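Local coordinates for heme-binding protein A / AI-2 binding protein A (Helicobacter pylori SS1, PDB 6OFQ) that binds peptides in the periplasm and probably delivers them to an ABC transporter for uptake, at residues K374-T379 and D401-V406; F378-R383 and Y407-Y412; H316-D321 and Q392-K397; L312-A317 and P496-A501. All blocks are in the same frame, centred on the assembly; numbering follows the deposited sequence.

How the contacts relate
Contacts 1 and 2 both use strand 373-380. Contact 1 pairs it in parallel with strand 400-407 through a ladder of main-chain bonds, one sheet face polar and partly open to solvent; contact 2 carries that pairing to its end, where packed aromatic rings join the last two ladder bonds as helix 409-417 begins. Contacts 3 and 4 are smaller, buried and start from the same helix, 308-317: contact 3 sets its end against helix 386-396 with apolar carbons and a water, contact 4 sets it against strand 497-510 with one asparagine hydrogen bond and a methyl pair. Contacts 1 and 3 meet at helix 386-396, where Val-402 packs on Leu-395; Leu-395 also touches Ile-314 of contact 4.

Contact 1: residues K374-T379 and D401-V406; sequences KTTIFT and DVKIEV
Five main-chain hydrogen bonds zip Lys-374 to Thr-379 onto Asp-401 to Val-406 as neighbouring parallel strands. The N-H groups of Thr-375, Ile-377 and Thr-379 reach the carbonyls of Asp-401, Lys-403 and Glu-405, while Thr-375 O and Ile-377 O accept from Lys-403 N and Glu-405 N. The bond from Ile-377 N to Lys-403 O measures 2.8 Å.

On the face of Thr-376, Phe-378 and Glu-405 the chemistry is polar. Glu-405 is extended beyond CG, which lays its carboxylate beside the Phe-378 ring, planes 23° apart, with OE1 3.3 Å from CE1. Its OE2 forms a salt bridge with Lys-403 NZ (2.9 Å) and accepts a hydrogen bond from a water 2.7 Å away that also binds Thr-376 OG1; OE1 is bonded to Tyr-407 OH. These partners probably hold the carboxylate in place.

The other face is largely apolar: Ile-377 CG2 presses tightly on Val-402 CG1 (3.5 Å) and touches Ile-404 CG1, and Thr-379 CG2 meets Val-406 CG2.

The pair forms the two strands of a beta-alpha-beta unit. Helix 386-396 packs on the apolar face through Ile-391 and Leu-395, and strand 423-429 flanks strand 373-380.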
loop_
_atom_site.group_PDB
_atom_site.type_symbol
_atom_site.label_atom_id
_atom_site.label_comp_id
_atom_site.label_asym_id
_atom_site.label_seq_id
_atom_site.Cartn_x
_atom_site.Cartn_y
_atom_site.Cartn_z
ATOM N N LYS A 374 -23.247 3.426 22.276
ATOM C CA LYS A 374 -21.882 3.028 22.570
ATOM C C LYS A 374 -21.267 2.313 21.357
ATOM O O LYS A 374 -21.930 1.537 20.679
ATOM C CB LYS A 374 -21.840 2.112 23.795
ATOM C CG LYS A 374 -22.382 2.847 25.015
ATOM C CD LYS A 374 -22.356 2.073 26.330
ATOM C CE LYS A 374 -22.678 3.128 27.391
ATOM N NZ LYS A 374 -23.002 2.662 28.768
ATOM N N THR A 375 -19.976 2.560 21.149
ATOM C CA THR A 375 -19.224 1.920 20.070
ATOM C C THR A 375 -17.745 1.821 20.410
ATOM O O THR A 375 -17.362 2.217 21.534
ATOM C CB THR A 375 -19.494 2.675 18.766
ATOM O OG1 THR A 375 -18.993 1.911 17.665
ATOM C CG2 THR A 375 -18.829 4.028 18.742
ATOM N N THR A 376 -16.939 1.304 19.485
ATOM C CA THR A 376 -15.547 1.034 19.729
ATOM C C THR A 376 -14.801 1.548 18.511
ATOM O O THR A 376 -15.345 1.532 17.394
ATOM C CB THR A 376 -15.325 -0.457 19.902
ATOM O OG1 THR A 376 -15.969 -0.868 21.119
ATOM C CG2 THR A 376 -13.885 -0.823 20.039
ATOM N N ILE A 377 -13.629 2.107 18.719
ATOM C CA ILE A 377 -12.715 2.444 17.628
ATOM C C ILE A 377 -11.474 1.616 17.823
ATOM O O ILE A 377 -10.923 1.500 18.924
ATOM C CB ILE A 377 -12.395 3.939 17.577
ATOM C CG1 ILE A 377 -11.611 4.282 16.294
ATOM C CG2 ILE A 377 -11.630 4.466 18.773
ATOM C CD1 ILE A 377 -11.540 5.763 16.042
ATOM N N PHE A 378 -10.943 1.056 16.743
ATOM C CA PHE A 378 -9.656 0.391 16.754
ATOM C C PHE A 378 -8.604 1.385 16.311
ATOM O O PHE A 378 -8.873 2.153 15.361
ATOM C CB PHE A 378 -9.577 -0.767 15.740
ATOM C CG PHE A 378 -10.251 -2.047 16.121
ATOM C CD1 PHE A 378 -11.134 -2.105 17.166
ATOM C CD2 PHE A 378 -10.058 -3.199 15.388
ATOM C CE1 PHE A 378 -11.741 -3.289 17.566
ATOM C CE2 PHE A 378 -10.630 -4.379 15.806
ATOM C CZ PHE A 378 -11.510 -4.422 16.841
ATOM N N THR A 379 -7.445 1.348 16.962
ATOM C CA THR A 379 -6.284 2.114 16.529
ATOM C C THR A 379 -5.055 1.236 16.704
ATOM O O THR A 379 -5.132 0.158 17.306
ATOM C CB THR A 379 -6.189 3.397 17.361
ATOM O OG1 THR A 379 -5.148 4.222 16.810
ATOM C CG2 THR A 379 -5.907 3.148 18.825
ATOM N N ASP A 401 -20.511 7.240 22.839
ATOM C CA ASP A 401 -19.457 6.836 23.806
ATOM C C ASP A 401 -18.557 5.820 23.117
ATOM O O ASP A 401 -18.902 4.675 22.862
ATOM C CB ASP A 401 -20.126 6.201 25.051
ATOM C CG ASP A 401 -19.147 5.811 26.164
ATOM O OD1 ASP A 401 -17.977 6.194 26.136
ATOM O OD2 ASP A 401 -19.549 5.045 27.065
ATOM N N VAL A 402 -17.371 6.312 22.786
ATOM C CA VAL A 402 -16.376 5.509 22.080
ATOM C C VAL A 402 -15.318 4.881 22.984
ATOM O O VAL A 402 -14.609 5.590 23.692
ATOM C CB VAL A 402 -15.635 6.346 21.023
ATOM C CG1 VAL A 402 -14.603 5.495 20.283
ATOM C CG2 VAL A 402 -16.582 7.065 20.071
ATOM N N LYS A 403 -15.251 3.563 22.969
ATOM C CA LYS A 403 -14.179 2.867 23.653
ATOM C C LYS A 403 -13.026 2.713 22.671
ATOM O O LYS A 403 -13.266 2.325 21.510
ATOM C CB LYS A 403 -14.651 1.508 24.136
ATOM C CG LYS A 403 -13.603 0.587 24.766
ATOM C CD LYS A 403 -14.116 -0.861 24.762
ATOM C CE LYS A 403 -13.509 -1.764 25.827
ATOM N NZ LYS A 403 -12.467 -2.684 25.291
ATOM N N ILE A 404 -11.784 2.917 23.132
ATOM C CA ILE A 404 -10.581 2.815 22.312
ATOM C C ILE A 404 -9.893 1.490 22.548
ATOM O O ILE A 404 -9.577 1.140 23.689
ATOM C CB ILE A 404 -9.595 3.954 22.560
ATOM C CG1 ILE A 404 -10.239 5.302 22.237
ATOM C CG2 ILE A 404 -8.306 3.774 21.777
ATOM C CD1 ILE A 404 -9.427 6.488 22.691
ATOM N N GLU A 405 -9.733 0.680 21.509
ATOM C CA GLU A 405 -8.946 -0.562 21.573
ATOM C C GLU A 405 -7.696 -0.413 20.698
ATOM O O GLU A 405 -7.757 0.067 19.556
ATOM C CB GLU A 405 -9.756 -1.759 21.108
ATOM C CG GLU A 405 -10.878 -2.091 22.097
ATOM C CD GLU A 405 -11.717 -3.272 21.709
ATOM O OE1 GLU A 405 -11.386 -3.970 20.729
ATOM O OE2 GLU A 405 -12.622 -3.576 22.535
ATOM N N VAL A 406 -6.541 -0.796 21.233
ATOM C CA VAL A 406 -5.249 -0.566 20.576
ATOM C C VAL A 406 -4.677 -1.929 20.227
ATOM O O VAL A 406 -4.591 -2.804 21.080
ATOM C CB VAL A 406 -4.283 0.201 21.517
ATOM C CG1 VAL A 406 -3.014 0.555 20.774
ATOM C CG2 VAL A 406 -4.934 1.447 22.064
HETATM O O HOH W 1 -15.273 -3.401 22.094
#

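Contact 2: residues F378-R383 and Y407-Y412; sequences FTTSTR and YEWGAY
The edge of the Tyr-407 ring is driven into the face of Phe-378: CE2 hangs over the ring centre, 3.8 Å from CG, in an edge-to-face pair with centroids 4.7 Å apart and planes tilted by 53°. The hydrogen bond of its OH to Glu-405 probably steadies the tyrosine ring.

A second aromatic contact is made by Thr-380 in the conformer described, one of two: its methyl CG2 sits 3.6 Å from the Tyr-412 ring centroid and only 7° off its normal, a CH-pi contact. The same methyl touches the edge of the Trp-409 indole at CE3 (3.7 Å). With chi1 at 71°, this conformer places CG2 beside its own backbone N, facing the rings, and OG1 between the backbone N and the carbonyl carbon, where it accepts from Arg-383 N, an ST motif. Tyr-412 CE1 also packs on Phe-378 CB (3.6 Å).

Main-chain bonds finish the strand pairing here. Tyr-407 N donates to Thr-379 O, and Ser-381 N to Tyr-407 O (3.0 Å), as the two chains part. Beyond them the Ser-381 hydroxyl comes close to the carboxylate of Glu-408, the N-cap residue of the following helix.

Strand 373-380 thus ends against the first turn of helix 409-417, whose Tyr-412 reaches back by a hydrogen bond to Phe-425 on strand 423-429, while Trp-409 bonds to Asp-51.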
loop_
_atom_site.group_PDB
_atom_site.type_symbol
_atom_site.label_atom_id
_atom_site.label_comp_id
_atom_site.label_asym_id
_atom_site.label_seq_id
_atom_site.Cartn_x
_atom_site.Cartn_y
_atom_site.Cartn_z
ATOM N N PHE A 378 -10.943 1.056 16.743
ATOM C CA PHE A 378 -9.656 0.391 16.754
ATOM C C PHE A 378 -8.604 1.385 16.311
ATOM O O PHE A 378 -8.873 2.153 15.361
ATOM C CB PHE A 378 -9.577 -0.767 15.740
ATOM C CG PHE A 378 -10.251 -2.047 16.121
ATOM C CD1 PHE A 378 -11.134 -2.105 17.166
ATOM C CD2 PHE A 378 -10.058 -3.199 15.388
ATOM C CE1 PHE A 378 -11.741 -3.289 17.566
ATOM C CE2 PHE A 378 -10.630 -4.379 15.806
ATOM C CZ PHE A 378 -11.510 -4.422 16.841
ATOM N N THR A 379 -7.445 1.348 16.962
ATOM C CA THR A 379 -6.284 2.114 16.529
ATOM C C THR A 379 -5.055 1.236 16.704
ATOM O O THR A 379 -5.132 0.158 17.306
ATOM C CB THR A 379 -6.189 3.397 17.361
ATOM O OG1 THR A 379 -5.148 4.222 16.810
ATOM C CG2 THR A 379 -5.907 3.148 18.825
ATOM N N THR A 380 -3.952 1.645 16.081
ATOM C CA THR A 380 -2.683 0.947 16.208
ATOM C C THR A 380 -1.809 1.524 17.287
ATOM O O THR A 380 -1.962 2.674 17.712
ATOM C CB THR A 380 -1.829 1.056 14.938
ATOM O OG1 THR A 380 -1.329 2.393 14.808
ATOM C CG2 THR A 380 -2.636 0.722 13.692
ATOM N N SER A 381 -0.900 0.673 17.745
ATOM C CA SER A 381 0.016 1.114 18.802
ATOM C C SER A 381 0.980 2.208 18.337
ATOM O O SER A 381 1.415 3.024 19.150
ATOM C CB SER A 381 0.824 -0.075 19.339
ATOM O OG SER A 381 1.513 -0.674 18.279
ATOM N N THR A 382 1.315 2.264 17.064
ATOM C CA THR A 382 2.337 3.198 16.628
ATOM C C THR A 382 1.739 4.505 16.123
ATOM O O THR A 382 2.495 5.458 15.980
ATOM C CB THR A 382 3.251 2.573 15.573
ATOM O OG1 THR A 382 2.459 2.058 14.502
ATOM C CG2 THR A 382 4.084 1.464 16.239
ATOM N N ARG A 383 0.439 4.582 15.860
ATOM C CA ARG A 383 -0.204 5.850 15.488
ATOM C C ARG A 383 -0.040 6.801 16.663
ATOM O O ARG A 383 0.032 6.356 17.796
ATOM C CB ARG A 383 -1.722 5.672 15.323
ATOM C CG ARG A 383 -2.147 5.224 13.937
ATOM C CD ARG A 383 -3.672 5.285 13.840
ATOM N NE ARG A 383 -4.019 6.695 13.725
ATOM C CZ ARG A 383 -3.992 7.339 12.560
ATOM N NH1 ARG A 383 -3.730 6.687 11.423
ATOM N NH2 ARG A 383 -4.233 8.638 12.558
ATOM N N TYR A 407 -4.173 -2.081 18.992
ATOM C CA TYR A 407 -3.584 -3.331 18.541
ATOM C C TYR A 407 -2.248 -3.044 17.859
ATOM O O TYR A 407 -2.090 -2.009 17.201
ATOM C CB TYR A 407 -4.481 -4.002 17.490
ATOM C CG TYR A 407 -5.808 -4.416 18.070
ATOM C CD1 TYR A 407 -5.888 -5.535 18.874
ATOM C CD2 TYR A 407 -6.925 -3.581 18.006
ATOM C CE1 TYR A 407 -7.064 -5.896 19.482
ATOM C CE2 TYR A 407 -8.113 -3.931 18.614
ATOM C CZ TYR A 407 -8.180 -5.100 19.316
ATOM O OH TYR A 407 -9.354 -5.430 20.002
ATOM N N GLU A 408 -1.300 -3.972 17.992
ATOM C CA GLU A 408 -0.074 -3.863 17.204
ATOM C C GLU A 408 -0.438 -4.097 15.738
ATOM O O GLU A 408 -1.491 -4.630 15.398
ATOM C CB GLU A 408 0.830 -5.027 17.639
ATOM C CG GLU A 408 1.221 -4.977 19.119
ATOM C CD GLU A 408 2.083 -3.780 19.432
ATOM O OE1 GLU A 408 2.960 -3.446 18.617
ATOM O OE2 GLU A 408 1.879 -3.141 20.488
ATOM N N TRP A 409 0.441 -3.655 14.841
ATOM C CA TRP A 409 0.115 -3.587 13.396
ATOM C C TRP A 409 -0.310 -4.914 12.775
ATOM O O TRP A 409 -1.320 -4.942 12.050
ATOM C CB TRP A 409 1.289 -2.983 12.639
ATOM C CG TRP A 409 1.164 -2.648 11.160
ATOM C CD1 TRP A 409 2.005 -3.050 10.151
ATOM C CD2 TRP A 409 0.142 -1.839 10.548
ATOM N NE1 TRP A 409 1.583 -2.486 8.984
ATOM C CE2 TRP A 409 0.465 -1.729 9.168
ATOM C CE3 TRP A 409 -0.994 -1.191 11.042
ATOM C CZ2 TRP A 409 -0.338 -1.068 8.266
ATOM C CZ3 TRP A 409 -1.782 -0.509 10.156
ATOM C CH2 TRP A 409 -1.414 -0.404 8.787
ATOM N N GLY A 410 0.438 -5.984 13.045
ATOM C CA GLY A 410 -0.011 -7.226 12.399
ATOM C C GLY A 410 -1.398 -7.656 12.832
ATOM O O GLY A 410 -2.220 -8.067 12.023
ATOM N N ALA A 411 -1.670 -7.613 14.130
ATOM C CA ALA A 411 -2.982 -7.931 14.688
ATOM C C ALA A 411 -4.028 -6.990 14.134
ATOM O O ALA A 411 -5.150 -7.407 13.886
ATOM C CB ALA A 411 -3.015 -7.916 16.179
ATOM N N TYR A 412 -3.670 -5.718 14.001
ATOM C CA TYR A 412 -4.652 -4.728 13.551
ATOM C C TYR A 412 -5.073 -5.087 12.132
ATOM O O TYR A 412 -6.238 -5.015 11.767
ATOM C CB TYR A 412 -3.986 -3.360 13.608
ATOM C CG TYR A 412 -4.889 -2.198 13.278
ATOM C CD1 TYR A 412 -5.543 -1.541 14.266
ATOM C CD2 TYR A 412 -4.976 -1.693 11.986
ATOM C CE1 TYR A 412 -6.383 -0.485 14.012
ATOM C CE2 TYR A 412 -5.785 -0.599 11.721
ATOM C CZ TYR A 412 -6.443 0.029 12.762
ATOM O OH TYR A 412 -7.237 1.154 12.606
#

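Contact 3: residues H316-D321 and Q392-K397; sequences HAINVD and QASLAK
Leu-395 CG stands anti to its carbonyl carbon (chi1 -54°), and chi2 of -178° sets CD1 anti to CA and turns the other methyl, CD2, to Ala-317 CB at 3.9 Å; Ile-318, with CG1 likewise anti to its carbonyl carbon (chi1 -67°), brings that carbon over the same Leu-395 CD2 at 4.1 Å. The connecting helix of a beta-alpha-beta unit, 386-396, here packs against the end of helix 308-317 and the short link to helix 320-328.

Ser-394 adds its carbon rather than its oxygen. Its CB lies 3.6 Å from the carbonyl oxygen of Ala-317 and 4.0 Å from Ile-318 CG1, so Ala-317 and Ile-318 are both touched by one small side chain. The hydroxyl is bonded to Phe-390 O one turn earlier in its own helix.

All four touching residues are buried. Ala-317 also packs on Ala-360 of helix 357-366, and Leu-395 on Ile-400 and Val-402 of strand 400-407, so the contact lies between helices on one side and the sheet on another. Asn-319 caps the start of helix 320-328 through its side chain.

The polar link between the segments is indirect: a water accepts from Asn-319 N at 2.9 Å and donates to Ser-394 OG at 2.8 Å.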
loop_
_atom_site.group_PDB
_atom_site.type_symbol
_atom_site.label_atom_id
_atom_site.label_comp_id
_atom_site.label_asym_id
_atom_site.label_seq_id
_atom_site.Cartn_x
_atom_site.Cartn_y
_atom_site.Cartn_z
ATOM N N HIS A 316 -20.393 15.089 10.368
ATOM C CA HIS A 316 -20.573 16.489 10.745
ATOM C C HIS A 316 -20.054 16.786 12.141
ATOM O O HIS A 316 -20.024 17.953 12.545
ATOM C CB HIS A 316 -22.054 16.891 10.662
ATOM C CG HIS A 316 -22.620 17.005 9.282
ATOM N ND1 HIS A 316 -22.219 17.959 8.385
ATOM C CD2 HIS A 316 -23.479 16.203 8.614
ATOM C CE1 HIS A 316 -22.843 17.781 7.229
ATOM N NE2 HIS A 316 -23.603 16.704 7.339
ATOM N N ALA A 317 -19.728 15.774 12.935
ATOM C CA ALA A 317 -19.317 15.944 14.335
ATOM C C ALA A 317 -17.810 15.954 14.537
ATOM O O ALA A 317 -17.338 16.306 15.613
ATOM C CB ALA A 317 -19.924 14.893 15.241
ATOM N N ILE A 318 -17.041 15.722 13.484
ATOM C CA ILE A 318 -15.576 15.711 13.587
ATOM C C ILE A 318 -15.003 16.882 12.832
ATOM O O ILE A 318 -15.207 17.055 11.627
ATOM C CB ILE A 318 -14.996 14.402 13.025
ATOM C CG1 ILE A 318 -15.425 13.242 13.911
ATOM C CG2 ILE A 318 -13.470 14.414 12.918
ATOM C CD1 ILE A 318 -15.404 11.882 13.279
ATOM N N ASN A 319 -14.389 17.805 13.580
ATOM C CA ASN A 319 -13.805 18.970 12.947
ATOM C C ASN A 319 -12.462 18.726 12.302
ATOM O O ASN A 319 -11.435 18.602 12.966
ATOM C CB ASN A 319 -13.724 20.110 13.970
ATOM C CG ASN A 319 -13.128 21.368 13.391
ATOM O OD1 ASN A 319 -12.564 21.431 12.310
ATOM N ND2 ASN A 319 -13.344 22.470 14.139
ATOM N N VAL A 320 -12.476 18.410 11.017
ATOM C CA VAL A 320 -11.258 17.946 10.348
ATOM C C VAL A 320 -10.193 19.031 10.275
ATOM O O VAL A 320 -9.001 18.722 10.369
ATOM C CB VAL A 320 -11.558 17.302 8.953
ATOM C CG1 VAL A 320 -10.263 17.059 8.193
ATOM C CG2 VAL A 320 -12.353 16.027 9.142
ATOM N N ASP A 321 -10.575 20.300 10.116
ATOM C CA ASP A 321 -9.556 21.361 10.149
ATOM C C ASP A 321 -8.767 21.325 11.491
ATOM O O ASP A 321 -7.539 21.420 11.558
ATOM C CB ASP A 321 -10.126 22.755 9.931
ATOM C CG ASP A 321 -10.649 22.981 8.534
ATOM O OD1 ASP A 321 -10.156 22.407 7.546
ATOM O OD2 ASP A 321 -11.517 23.860 8.383
ATOM N N GLN A 392 -12.849 10.165 19.925
ATOM C CA GLN A 392 -13.650 9.877 21.110
ATOM C C GLN A 392 -14.232 11.177 21.649
ATOM O O GLN A 392 -15.411 11.217 22.002
ATOM C CB GLN A 392 -12.740 9.226 22.167
ATOM C CG GLN A 392 -13.429 8.880 23.478
ATOM C CD GLN A 392 -12.382 8.360 24.444
ATOM O OE1 GLN A 392 -11.453 9.061 24.883
ATOM N NE2 GLN A 392 -12.561 7.101 24.769
ATOM N N ALA A 393 -13.447 12.241 21.679
ATOM C CA ALA A 393 -13.923 13.496 22.293
ATOM C C ALA A 393 -14.942 14.162 21.383
ATOM O O ALA A 393 -15.958 14.676 21.848
ATOM C CB ALA A 393 -12.814 14.506 22.462
ATOM N N SER A 394 -14.686 14.094 20.079
ATOM C CA SER A 394 -15.617 14.733 19.137
ATOM C C SER A 394 -16.961 14.010 19.182
ATOM O O SER A 394 -18.017 14.673 19.215
ATOM C CB SER A 394 -15.079 14.535 17.718
ATOM O OG SER A 394 -13.861 15.207 17.484
ATOM N N LEU A 395 -16.975 12.682 19.143
ATOM C CA LEU A 395 -18.216 11.938 19.167
ATOM C C LEU A 395 -18.959 11.941 20.489
ATOM O O LEU A 395 -20.191 11.892 20.494
ATOM C CB LEU A 395 -18.075 10.572 18.525
ATOM C CG LEU A 395 -17.503 10.547 17.094
ATOM C CD1 LEU A 395 -17.545 9.059 16.708
ATOM C CD2 LEU A 395 -18.275 11.438 16.161
ATOM N N ALA A 396 -18.247 12.131 21.603
ATOM C CA ALA A 396 -18.969 12.281 22.862
ATOM C C ALA A 396 -19.821 13.547 22.864
ATOM O O ALA A 396 -20.844 13.450 23.570
ATOM C CB ALA A 396 -17.963 12.397 23.989
ATOM N N LYS A 397 -19.500 14.555 22.078
ATOM C CA LYS A 397 -20.307 15.762 21.978
ATOM C C LYS A 397 -21.694 15.517 21.422
ATOM O O LYS A 397 -22.570 16.343 21.621
ATOM C CB LYS A 397 -19.597 16.872 21.236
ATOM C CG LYS A 397 -18.353 17.292 21.962
ATOM C CD LYS A 397 -17.536 18.360 21.257
ATOM C CE LYS A 397 -16.434 18.766 22.233
ATOM N NZ LYS A 397 -15.486 19.580 21.431
HETATM O O HOH W 2 -14.141 17.749 16.437
#

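Contact 4: residues L312-A317 and P496-A501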
loop_
_atom_site.group_PDB
_atom_site.type_symbol
_atom_site.label_atom_id
_atom_site.label_comp_id
_atom_site.label_asym_id
_atom_site.label_seq_id
_atom_site.Cartn_x
_atom_site.Cartn_y
_atom_site.Cartn_z
ATOM N N LEU A 312 -23.669 10.214 8.502
ATOM C CA LEU A 312 -23.617 11.628 8.258
ATOM C C LEU A 312 -23.438 12.413 9.550
ATOM O O LEU A 312 -22.674 13.361 9.584
ATOM C CB LEU A 312 -24.840 12.090 7.462
ATOM C CG LEU A 312 -24.904 11.600 6.026
ATOM C CD1 LEU A 312 -26.290 11.814 5.468
ATOM C CD2 LEU A 312 -23.916 12.347 5.153
ATOM N N ALA A 313 -24.125 12.002 10.610
ATOM C CA ALA A 313 -23.967 12.725 11.872
ATOM C C ALA A 313 -22.522 12.723 12.339
ATOM O O ALA A 313 -21.953 13.745 12.715
ATOM C CB ALA A 313 -24.873 12.044 12.880
ATOM N N ILE A 314 -21.922 11.548 12.248
ATOM C CA ILE A 314 -20.509 11.346 12.644
ATOM C C ILE A 314 -19.615 12.213 11.757
ATOM O O ILE A 314 -18.736 12.909 12.294
ATOM C CB ILE A 314 -20.117 9.867 12.552
ATOM C CG1 ILE A 314 -20.821 9.053 13.659
ATOM C CG2 ILE A 314 -18.597 9.662 12.651
ATOM C CD1 ILE A 314 -20.703 7.549 13.587
ATOM N N ASN A 315 -19.887 12.281 10.445
ATOM C CA ASN A 315 -19.155 13.160 9.531
ATOM C C ASN A 315 -19.227 14.620 9.930
ATOM O O ASN A 315 -18.215 15.312 9.876
ATOM C CB ASN A 315 -19.592 12.973 8.080
ATOM C CG ASN A 315 -18.884 11.810 7.346
ATOM O OD1 ASN A 315 -18.046 12.038 6.434
ATOM N ND2 ASN A 315 -19.319 10.596 7.547
ATOM N N HIS A 316 -20.393 15.089 10.368
ATOM C CA HIS A 316 -20.573 16.489 10.745
ATOM C C HIS A 316 -20.054 16.786 12.141
ATOM O O HIS A 316 -20.024 17.953 12.545
ATOM C CB HIS A 316 -22.054 16.891 10.662
ATOM C CG HIS A 316 -22.620 17.005 9.282
ATOM N ND1 HIS A 316 -22.219 17.959 8.385
ATOM C CD2 HIS A 316 -23.479 16.203 8.614
ATOM C CE1 HIS A 316 -22.843 17.781 7.229
ATOM N NE2 HIS A 316 -23.603 16.704 7.339
ATOM N N ALA A 317 -19.728 15.774 12.935
ATOM C CA ALA A 317 -19.317 15.944 14.335
ATOM C C ALA A 317 -17.810 15.954 14.537
ATOM O O ALA A 317 -17.338 16.306 15.613
ATOM C CB ALA A 317 -19.924 14.893 15.241
ATOM N N PRO A 496 -19.947 6.273 3.527
ATOM C CA PRO A 496 -19.626 5.030 4.221
ATOM C C PRO A 496 -18.364 5.092 5.042
ATOM O O PRO A 496 -17.796 4.035 5.333
ATOM C CB PRO A 496 -19.485 4.039 3.076
ATOM C CG PRO A 496 -18.827 4.898 2.060
ATOM C CD PRO A 496 -19.608 6.173 2.101
ATOM N N TYR A 497 -17.941 6.281 5.465
ATOM C CA TYR A 497 -16.653 6.478 6.098
ATOM C C TYR A 497 -16.567 7.921 6.587
ATOM O O TYR A 497 -17.479 8.695 6.295
ATOM C CB TYR A 497 -15.488 6.211 5.144
ATOM C CG TYR A 497 -15.131 7.171 4.070
ATOM C CD1 TYR A 497 -16.024 7.529 3.082
ATOM C CD2 TYR A 497 -13.819 7.577 3.977
ATOM C CE1 TYR A 497 -15.639 8.350 2.003
ATOM C CE2 TYR A 497 -13.432 8.434 2.976
ATOM C CZ TYR A 497 -14.307 8.707 1.952
ATOM O OH TYR A 497 -13.892 9.582 0.967
ATOM N N VAL A 498 -15.520 8.279 7.323
ATOM C CA VAL A 498 -15.237 9.673 7.576
ATOM C C VAL A 498 -13.882 10.000 6.922
ATOM O O VAL A 498 -12.825 9.574 7.429
ATOM C CB VAL A 498 -15.130 10.008 9.048
ATOM C CG1 VAL A 498 -14.969 11.491 9.189
ATOM C CG2 VAL A 498 -16.338 9.530 9.847
ATOM N N PRO A 499 -13.844 10.774 5.846
ATOM C CA PRO A 499 -12.553 11.227 5.279
ATOM C C PRO A 499 -11.832 12.124 6.282
ATOM O O PRO A 499 -12.466 12.983 6.922
ATOM C CB PRO A 499 -12.931 12.015 4.040
ATOM C CG PRO A 499 -14.367 12.244 4.112
ATOM C CD PRO A 499 -14.989 11.298 5.068
ATOM N N LEU A 500 -10.525 11.920 6.465
ATOM C CA LEU A 500 -9.802 12.794 7.422
ATOM C C LEU A 500 -8.767 13.617 6.641
ATOM O O LEU A 500 -8.929 14.841 6.447
ATOM C CB LEU A 500 -9.160 11.950 8.523
ATOM C CG LEU A 500 -10.156 11.266 9.450
ATOM C CD1 LEU A 500 -9.396 10.319 10.311
ATOM C CD2 LEU A 500 -10.901 12.288 10.284
ATOM N N ALA A 501 -7.710 12.988 6.131
ATOM C CA ALA A 501 -6.611 13.785 5.567
ATOM C C ALA A 501 -5.926 13.113 4.403
ATOM O O ALA A 501 -5.899 11.897 4.266
ATOM C CB ALA A 501 -5.561 14.011 6.635
#
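Asn-315 donates through ND2 to Tyr-497 O, joining helix 308-317 to the beginning of strand 497-510, a helix-on-sheet packing within the type II periplasmic binding protein fold. The helix and strand segments run in nearly the same direction, 20° apart, with axes 8.2 Å from each other.

The polar contact is this one bond, 2.9 Å from Asn-315 ND2 to Tyr-497 O and 150° at the hydrogen. The acceptor lies close to the amide plane of Asn-315, whereas the nitrogen is tilted 30° from the plane of the Tyr-497 carbonyl. ND2 also donates to Arg-311 O one turn back in the helix, so the buried amide nitrogen has two acceptors and the rotation of the group is probably fixed. That leaves OD1 turned to the proline.

Apolar contact comes from Ile-314 and Val-498, whose roughly perpendicular side chains touch by their CG2 methyls at 3.6 Å. Ile-314 also packs on Leu-395 of helix 386-396 and on Phe-305, so the methyl pair lies in the layer between helices and sheet. Val-498 and Asn-315 run antiparallel alongside each other, Val-498 CG2 3.9 Å from Asn-315 ND2. On the strand itself, Pro-499 CD stands over the face of the Tyr-497 ring.

The same Pro-499 CD also lies 3.4 Å from Asn-315 OD1.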